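Local coordinates for protein endo-beta-1,4-glucanase (Ampullaria crossean, PDB 5XBU) that probably hydrolyses internal beta-1,4-glucosidic bonds of cellulose as a family 45 endoglucanase, at residues 33-38 with 177-182; 58-63 with 106-111. All blocks are in the same frame, centred on the assembly; numbering follows the deposited sequence.

Contact 1 (33-38 with 177-182)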
loop_
_atom_site.group_PDB
_atom_site.type_symbol
_atom_site.label_atom_id
_atom_site.label_comp_id
_atom_site.label_asym_id
_atom_site.label_seq_id
_atom_site.Cartn_x
_atom_site.Cartn_y
_atom_site.Cartn_z
ATOM N N GLY A 33 -10.050 -8.113 -8.977
ATOM C CA GLY A 33 -11.142 -7.350 -9.547
ATOM C C GLY A 33 -12.304 -6.964 -8.660
ATOM O O GLY A 33 -13.367 -6.630 -9.186
ATOM N N HIS A 34 -12.137 -6.988 -7.341
ATOM C CA HIS A 34 -13.207 -6.572 -6.442
ATOM C C HIS A 34 -13.336 -5.055 -6.447
ATOM O O HIS A 34 -12.385 -4.322 -6.741
ATOM C CB HIS A 34 -12.914 -7.006 -5.004
ATOM C CG HIS A 34 -13.025 -8.486 -4.792
ATOM N ND1 HIS A 34 -14.107 -9.213 -5.242
ATOM C CD2 HIS A 34 -12.182 -9.371 -4.210
ATOM C CE1 HIS A 34 -13.925 -10.482 -4.935
ATOM N NE2 HIS A 34 -12.765 -10.604 -4.313
ATOM N N LYS A 35 -14.509 -4.575 -6.022
ATOM C CA LYS A 35 -14.683 -3.140 -5.839
ATOM C C LYS A 35 -13.706 -2.605 -4.803
ATOM O O LYS A 35 -13.039 -1.588 -5.026
ATOM C CB LYS A 35 -16.119 -2.837 -5.419
ATOM C CG LYS A 35 -16.319 -1.370 -5.115
ATOM C CD LYS A 35 -17.781 -0.992 -5.035
ATOM C CE LYS A 35 -18.468 -1.630 -3.845
ATOM N NZ LYS A 35 -19.928 -1.287 -3.854
ATOM N N GLY A 36 -13.609 -3.281 -3.670
ATOM C CA GLY A 36 -12.649 -2.919 -2.647
ATOM C C GLY A 36 -13.277 -2.202 -1.458
ATOM O O GLY A 36 -14.432 -1.763 -1.461
ATOM N N ALA A 37 -12.440 -2.059 -0.441
ATOM C CA ALA A 37 -12.854 -1.689 0.897
ATOM C C ALA A 37 -13.172 -0.216 1.059
ATOM O O ALA A 37 -13.665 0.165 2.129
ATOM C CB ALA A 37 -11.765 -2.100 1.882
ATOM N N CYS A 38 -12.899 0.619 0.050
ATOM C CA CYS A 38 -13.244 2.023 0.110
ATOM C C CYS A 38 -14.457 2.346 -0.752
ATOM O O CYS A 38 -14.817 3.523 -0.880
ATOM C CB CYS A 38 -12.064 2.919 -0.251
ATOM S SG CYS A 38 -10.635 2.646 0.838
ATOM N N GLN A 177 -16.016 9.900 -6.047
ATOM C CA GLN A 177 -17.123 9.015 -6.366
ATOM C C GLN A 177 -17.112 7.700 -5.597
ATOM O O GLN A 177 -18.051 6.915 -5.754
ATOM C CB GLN A 177 -17.397 8.858 -7.854
ATOM C CG GLN A 177 -16.343 8.138 -8.512
ATOM C CD GLN A 177 -16.542 7.911 -10.039
ATOM O OE1 GLN A 177 -15.613 7.429 -10.733
ATOM N NE2 GLN A 177 -17.738 8.231 -10.557
ATOM N N CYS A 178 -16.116 7.459 -4.742
ATOM C CA CYS A 178 -16.164 6.289 -3.885
ATOM C C CYS A 178 -17.170 6.484 -2.765
ATOM O O CYS A 178 -17.340 7.579 -2.223
ATOM C CB CYS A 178 -14.789 6.020 -3.277
ATOM S SG CYS A 178 -13.494 5.825 -4.568
ATOM N N GLU A 179 -17.800 5.386 -2.376
ATOM C CA GLU A 179 -18.867 5.487 -1.377
ATOM C C GLU A 179 -18.339 5.953 -0.027
ATOM O O GLU A 179 -19.068 6.587 0.742
ATOM C CB GLU A 179 -19.576 4.150 -1.260
ATOM C CG GLU A 179 -20.834 4.225 -0.427
ATOM C CD GLU A 179 -21.614 2.938 -0.424
ATOM O OE1 GLU A 179 -21.284 2.007 -1.190
ATOM O OE2 GLU A 179 -22.580 2.863 0.342
ATOM N N CYS A 180 -17.077 5.678 0.262
ATOM C CA CYS A 180 -16.501 6.066 1.546
ATOM C C CYS A 180 -16.101 7.534 1.616
ATOM O O CYS A 180 -15.713 8.009 2.684
ATOM C CB CYS A 180 -15.318 5.146 1.884
ATOM S SG CYS A 180 -15.811 3.452 2.073
ATOM N N HIS A 181 -16.141 8.254 0.491
ATOM C CA HIS A 181 -15.851 9.678 0.529
ATOM C C HIS A 181 -16.855 10.369 1.442
ATOM O O HIS A 181 -18.065 10.191 1.297
ATOM C CB HIS A 181 -15.834 10.228 -0.904
ATOM C CG HIS A 181 -15.574 11.699 -0.986
ATOM N ND1 HIS A 181 -16.557 12.617 -1.270
ATOM C CD2 HIS A 181 -14.427 12.409 -0.854
ATOM C CE1 HIS A 181 -16.034 13.829 -1.279
ATOM N NE2 HIS A 181 -14.743 13.734 -1.031
ATOM N N ASN A 182 -16.349 11.085 2.460
ATOM C CA ASN A 182 -17.173 11.750 3.482
ATOM C C ASN A 182 -17.924 10.764 4.383
ATOM O O ASN A 182 -19.078 10.994 4.746
ATOM C CB ASN A 182 -18.142 12.780 2.896
ATOM C CG ASN A 182 -17.448 13.886 2.133
ATOM O OD1 ASN A 182 -16.295 14.223 2.391
ATOM N ND2 ASN A 182 -18.167 14.472 1.192
HETATM O O HOH W 1 -19.593 1.321 -3.227
#
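Cys38 and Cys180 bring two irregular backbones together, their CA atoms 5.4 Å apart. Residues 177-182 contain a type I beta turn from Cys178 to His181, closed by His181 N to Cys178 O at 3.0 Å. Inside that turn, Cys180 N gives a weak hydrogen bond to Cys38 O (3.3 Å, N-H...O angle 149°). The contact thus joins the C-terminal tail to the loop after strand 22-30 in a family 45 catalytic domain of the double-psi beta-barrel clan. The weak bond is continued by a backbone bond between Glu179 and Gly39, and disulfides reinforce the join: Cys178 pairs with Cys40, two residues beyond Cys38, while Cys38 and Cys180 reach Cys78 and Cys74 of one short stretch of chain.

The Cys38 carbonyl oxygen is the point on which the side chains converge. Cys180 SG stands beside its own backbone N (chi1 -63°), which sets sulfur, like the N-H, close to Cys38 O; SG of Cys180 lies 3.1 Å from that oxygen. Cys178 CB approaches Cys38 O as well, at 3.5 Å, adding an apolar flank.

A second, polar link runs between Lys35 and Glu179. Lys35 NZ lies 4.4 Å from Glu179 OE1, beyond a salt bridge. The ammonium also bonds the carbonyl oxygens of Ser45, its strongest partner, and Gln42. One water spans the gap, accepting a hydrogen bond from Lys35 NZ at 2.7 Å and lying 2.7 Å from Glu179 OE1.

Contact 2 (58-63 with 106-111)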
loop_
_atom_site.group_PDB
_atom_site.type_symbol
_atom_site.label_atom_id
_atom_site.label_comp_id
_atom_site.label_asym_id
_atom_site.label_seq_id
_atom_site.Cartn_x
_atom_site.Cartn_y
_atom_site.Cartn_z
ATOM N N THR A 58 -3.724 1.286 -4.168
ATOM C CA THR A 58 -3.150 0.338 -3.245
ATOM C C THR A 58 -4.166 -0.136 -2.203
ATOM O O THR A 58 -5.107 0.571 -1.829
ATOM C CB THR A 58 -1.885 0.937 -2.578
ATOM O OG1 THR A 58 -1.249 -0.006 -1.724
ATOM C CG2 THR A 58 -2.137 2.198 -1.754
ATOM N N ALA A 59 -3.882 -1.339 -1.709
ATOM C CA ALA A 59 -4.477 -1.945 -0.522
ATOM C C ALA A 59 -3.386 -2.036 0.539
ATOM O O ALA A 59 -2.570 -2.969 0.509
ATOM C CB ALA A 59 -5.017 -3.332 -0.862
ATOM N N PRO A 60 -3.331 -1.105 1.488
ATOM C CA PRO A 60 -2.346 -1.211 2.566
ATOM C C PRO A 60 -2.746 -2.269 3.571
ATOM O O PRO A 60 -3.924 -2.586 3.754
ATOM C CB PRO A 60 -2.355 0.177 3.222
ATOM C CG PRO A 60 -3.069 1.071 2.245
ATOM C CD PRO A 60 -4.068 0.171 1.586
ATOM N N SER A 61 -1.754 -2.722 4.319
ATOM C CA SER A 61 -1.994 -3.548 5.477
ATOM C C SER A 61 -3.026 -2.897 6.410
ATOM O O SER A 61 -3.078 -1.674 6.587
ATOM C CB SER A 61 -0.652 -3.834 6.158
ATOM O OG SER A 61 0.113 -2.664 6.358
ATOM N N GLU A 62 -3.804 -3.784 7.030
ATOM C CA GLU A 62 -5.029 -3.423 7.738
ATOM C C GLU A 62 -4.853 -2.320 8.782
ATOM O O GLU A 62 -5.686 -1.411 8.858
ATOM C CB GLU A 62 -5.554 -4.696 8.409
ATOM C CG GLU A 62 -6.882 -4.562 9.119
ATOM C CD GLU A 62 -7.389 -5.888 9.640
ATOM O OE1 GLU A 62 -8.105 -5.843 10.655
ATOM O OE2 GLU A 62 -7.108 -6.954 9.053
ATOM N N ARG A 63 -3.839 -2.416 9.642
ATOM C CA ARG A 63 -3.744 -1.450 10.731
ATOM C C ARG A 63 -3.403 -0.050 10.238
ATOM O O ARG A 63 -3.811 0.925 10.877
ATOM C CB ARG A 63 -2.794 -1.943 11.813
ATOM C CG ARG A 63 -3.323 -3.150 12.572
ATOM C CD ARG A 63 -4.470 -2.792 13.572
ATOM N NE ARG A 63 -4.974 -4.039 14.175
ATOM C CZ ARG A 63 -5.876 -4.836 13.620
ATOM N NH1 ARG A 63 -6.544 -4.434 12.547
ATOM N NH2 ARG A 63 -6.080 -6.040 14.132
ATOM N N PHE A 106 0.508 6.494 -4.878
ATOM C CA PHE A 106 -0.616 5.573 -4.930
ATOM C C PHE A 106 -1.716 6.077 -4.006
ATOM O O PHE A 106 -1.442 6.579 -2.910
ATOM C CB PHE A 106 -0.229 4.172 -4.470
ATOM C CG PHE A 106 0.805 3.511 -5.350
ATOM C CD1 PHE A 106 2.144 3.802 -5.180
ATOM C CD2 PHE A 106 0.434 2.620 -6.346
ATOM C CE1 PHE A 106 3.108 3.219 -5.997
ATOM C CE2 PHE A 106 1.383 2.031 -7.175
ATOM C CZ PHE A 106 2.723 2.347 -6.988
ATOM N N MET A 107 -2.966 5.874 -4.396
ATOM C CA MET A 107 -4.106 6.191 -3.540
ATOM C C MET A 107 -4.654 4.939 -2.877
ATOM O O MET A 107 -4.812 3.893 -3.515
ATOM C CB MET A 107 -5.201 6.893 -4.352
ATOM C CG MET A 107 -6.356 7.385 -3.465
ATOM S SD MET A 107 -7.436 8.548 -4.311
ATOM C CE MET A 107 -8.263 7.445 -5.475
ATOM N N VAL A 108 -4.962 5.057 -1.582
ATOM C CA VAL A 108 -5.570 3.973 -0.825
ATOM C C VAL A 108 -7.024 3.805 -1.245
ATOM O O VAL A 108 -7.850 4.694 -1.024
ATOM C CB VAL A 108 -5.497 4.266 0.680
ATOM C CG1 VAL A 108 -6.201 3.190 1.451
ATOM C CG2 VAL A 108 -4.035 4.460 1.117
ATOM N N THR A 109 -7.339 2.643 -1.825
ATOM C CA THR A 109 -8.710 2.337 -2.233
ATOM C C THR A 109 -9.185 0.991 -1.725
ATOM O O THR A 109 -10.347 0.637 -1.962
ATOM C CB THR A 109 -8.886 2.399 -3.749
ATOM O OG1 THR A 109 -8.126 1.333 -4.306
ATOM C CG2 THR A 109 -8.482 3.724 -4.323
ATOM N N ASN A 110 -8.351 0.242 -1.009
ATOM C CA ASN A 110 -8.710 -1.093 -0.578
ATOM C C ASN A 110 -7.844 -1.425 0.629
ATOM O O ASN A 110 -6.986 -0.632 1.012
ATOM C CB ASN A 110 -8.546 -2.036 -1.775
ATOM C CG ASN A 110 -9.142 -3.408 -1.571
ATOM O OD1 ASN A 110 -9.983 -3.634 -0.705
ATOM N ND2 ASN A 110 -8.713 -4.349 -2.398
ATOM N N ALA A 111 -8.087 -2.596 1.221
ATOM C CA ALA A 111 -7.353 -3.057 2.394
ATOM C C ALA A 111 -6.732 -4.418 2.139
ATOM O O ALA A 111 -7.314 -5.253 1.441
ATOM C CB ALA A 111 -8.310 -3.190 3.581
#
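The methyl of Ala59 lies over one face of the Asn110 amide, off its centre; Ala59 CB is nearest to Asn110 CB, at 3.9 Å. With CG anti to the backbone N (chi1 -168°), the amide is carried beside that methyl. Its polar atoms are held too: OD1 takes a weak bond from Ala111 N and has a partner in contact 1, Ala37, while ND2 bonds Tyr30 OH. The Phe106 ring turns away from residues 58-63 to meet the ring of His56, leaving Phe106 CB to touch Thr58 CG2 at 3.9 Å. Farther along, Arg63 NH1 meets Glu62 OE1 in the guanidinium plane but from above the carboxylate plane.

The backbones form a parallel bridge between Thr58 and Val108. Thr58 N donates to Met107 O (2.9 Å), and Thr58 O receives Thr109 N (3.0 Å, N-H...O angle 167°) plus a weak bond from Asn110 N. Such a parallel pairing, with strand 140-144 running antiparallel along the other edge of 57-60, belongs to the double-psi beta barrel of this family; the local strand axes diverge by 56°.

On the face shared by Thr58 and Val108, the methyls of Val108 meet the proline ring obliquely: CG1 lies 3.7 Å from Pro60 CD, CG2 3.7 Å from Pro60 CG. Thr58 OG1 bonds Asp142 O. The buried Asn110 O has no hydrogen-bond partner, yet Ala59 CA approaches it at 3.2 Å in a CA-H...O contact and Pro60 CD at 3.1 Å.

In the fold
The centres of the two contacts lie about 11 Å apart. Contact 2, about 5 Å from the centre of the chain, lies near its middle, on strands of the sheet; contact 1, about 15 Å from that centre, lies farther out, between loops. They touch directly. Two probable hydrogen bonds join them, Ala37 N to Asn110 OD1 at 2.9 Å and Cys38 N to Thr109 O at 3.3 Å; Ala37 CB also packs 3.8 Å from Ala111 N. Thr109 and Asn110, just after the strand, thus bond both Thr58 and residues 37-38. Phe65 of helix 62-65 touches Ala37 and Cys38 of contact 1 as well as Val108 and Ala111 of contact 2.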